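Local coordinates for putative uncharacterized protein (Pyrococcus abyssi virus 1, PDB 4HR1) that is of unknown function but folds as a helical bundle and comes from a virus that infects a hyperthermophilic archaeon, at residues A[12-16]-A[85-89]. Sequence-based numbering, arbitrary orientation.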
# COMPACT_ATOMS: atom_id res chain seq x y z
N LYS A 12 0.87 -8.69 1.08
CA LYS A 12 2.04 -8.84 0.22
C LYS A 12 2.34 -7.55 -0.55
O LYS A 12 3.51 -7.15 -0.63
CB LYS A 12 1.87 -10.06 -0.75
CG LYS A 12 1.83 -11.44 -0.06
CD LYS A 12 3.21 -12.13 -0.02
CE LYS A 12 3.40 -13.07 1.16
NZ LYS A 12 4.84 -13.37 1.43
N ILE A 13 1.28 -6.88 -1.09
CA ILE A 13 1.44 -5.61 -1.82
C ILE A 13 1.93 -4.53 -0.82
O ILE A 13 2.92 -3.85 -1.09
CB ILE A 13 0.16 -5.19 -2.63
CG1 ILE A 13 -0.22 -6.25 -3.71
CG2 ILE A 13 0.34 -3.80 -3.28
CD1 ILE A 13 -1.79 -6.30 -4.12
N SER A 14 1.26 -4.42 0.36
CA SER A 14 1.65 -3.47 1.41
C SER A 14 3.11 -3.62 1.82
O SER A 14 3.83 -2.63 1.79
CB SER A 14 0.73 -3.56 2.63
OG SER A 14 -0.62 -3.31 2.27
N TRP A 15 3.58 -4.88 2.10
CA TRP A 15 4.98 -5.14 2.44
C TRP A 15 5.87 -4.63 1.35
O TRP A 15 6.84 -3.92 1.63
CB TRP A 15 5.26 -6.66 2.61
CG TRP A 15 6.55 -6.96 3.32
CD1 TRP A 15 6.72 -7.15 4.66
CD2 TRP A 15 7.87 -6.98 2.74
NE1 TRP A 15 8.05 -7.36 4.95
CE2 TRP A 15 8.78 -7.25 3.79
CE3 TRP A 15 8.38 -6.87 1.43
CZ2 TRP A 15 10.16 -7.40 3.58
CZ3 TRP A 15 9.74 -6.98 1.22
CH2 TRP A 15 10.62 -7.22 2.29
N LEU A 16 5.57 -5.00 0.10
CA LEU A 16 6.38 -4.61 -1.06
C LEU A 16 6.44 -3.09 -1.27
O LEU A 16 7.52 -2.57 -1.57
CB LEU A 16 5.92 -5.36 -2.32
CG LEU A 16 6.22 -6.86 -2.37
CD1 LEU A 16 5.63 -7.47 -3.58
CD2 LEU A 16 7.70 -7.13 -2.40
N LEU A 85 4.57 -11.77 -6.96
CA LEU A 85 4.76 -10.92 -5.79
C LEU A 85 5.94 -11.41 -4.94
O LEU A 85 6.75 -10.59 -4.48
CB LEU A 85 3.47 -10.86 -4.95
CG LEU A 85 2.32 -10.00 -5.49
CD1 LEU A 85 0.99 -10.36 -4.78
CD2 LEU A 85 2.63 -8.52 -5.34
N GLU A 86 6.07 -12.76 -4.79
CA GLU A 86 7.16 -13.39 -4.03
C GLU A 86 8.47 -13.24 -4.75
O GLU A 86 9.47 -12.98 -4.09
CB GLU A 86 6.81 -14.81 -3.60
CG GLU A 86 7.62 -15.30 -2.41
CD GLU A 86 7.43 -14.64 -1.05
OE1 GLU A 86 8.32 -14.82 -0.19
OE2 GLU A 86 6.37 -14.02 -0.82
N ASP A 87 8.47 -13.24 -6.09
CA ASP A 87 9.69 -12.98 -6.87
C ASP A 87 10.11 -11.53 -6.69
O ASP A 87 11.30 -11.24 -6.60
CB ASP A 87 9.49 -13.28 -8.36
CG ASP A 87 9.16 -14.73 -8.70
OD1 ASP A 87 9.94 -15.62 -8.30
OD2 ASP A 87 8.18 -14.96 -9.44
N ILE A 88 9.11 -10.60 -6.59
CA ILE A 88 9.38 -9.17 -6.39
C ILE A 88 10.08 -8.98 -5.03
O ILE A 88 11.13 -8.32 -4.97
CB ILE A 88 8.13 -8.26 -6.61
CG1 ILE A 88 7.64 -8.35 -8.10
CG2 ILE A 88 8.45 -6.81 -6.25
CD1 ILE A 88 6.14 -8.04 -8.32
N LYS A 89 9.56 -9.66 -3.98
CA LYS A 89 10.14 -9.63 -2.64
C LYS A 89 11.62 -10.03 -2.69
O LYS A 89 12.46 -9.31 -2.17
CB LYS A 89 9.31 -10.50 -1.67
CG LYS A 89 9.72 -10.36 -0.21
CD LYS A 89 8.65 -10.90 0.72
CE LYS A 89 8.98 -10.56 2.17
NZ LYS A 89 7.85 -10.86 3.09
O HOH W 1 5.41 -10.51 2.21
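The indole of Trp15 carries the side chain of Lys89 across one face. Lys89 CE sits over the six-membered ring, 3.5 Å from its centroid and almost on the normal, a CH-pi contact. One bond further, Lys89 NZ lies 3.8 Å from the centroid of the five-membered ring, almost over its centre, a cation-pi interaction. The lysine reaches this far because its CG stands anti to the backbone N and the chain stays extended beyond it, crossing at about a right angle to the Trp15 side chain, with CG near Trp15 CZ3. At the edge of the indole, NE1 is hydrogen-bonded to Asp116 OD1 of helix 109-119, which satisfies the indole N-H and helps set the ring's rotation; Ser112, Leu115 and Asp119 of that helix also touch it. The carboxylate of Glu86 is met by Lys12: NZ donates to OE2 at 2.8 Å, on the syn side and 15° out of the carboxylate plane, forming a salt bridge. Lys12 NZ and Lys89 NZ approach to 4.3 Å; a water accepts from both and, with the carboxylate, probably softens their repulsion. Beneath this polar layer Leu16 wedges in with both methyls: CD1 rests 3.6 Å from Leu85 CD2, while CD2 lies 3.5 Å from Lys89 CA and also meets Ile88 CG2. Leu85 CD2 reaches Ile13 CG1 as well, and Leu85 and Ile88 continue the apolar layer onto Ile50 of helix 34-63. The segments run nearly parallel, crossing at 22° with axes 10.4 Å apart. Helix 5-30 thus joins helix 72-98 near the chain centre through an apolar core edged by charged side chains, as is characteristic of a helical bundle, here one assigned to the PAV1-137 bromodomain-like family.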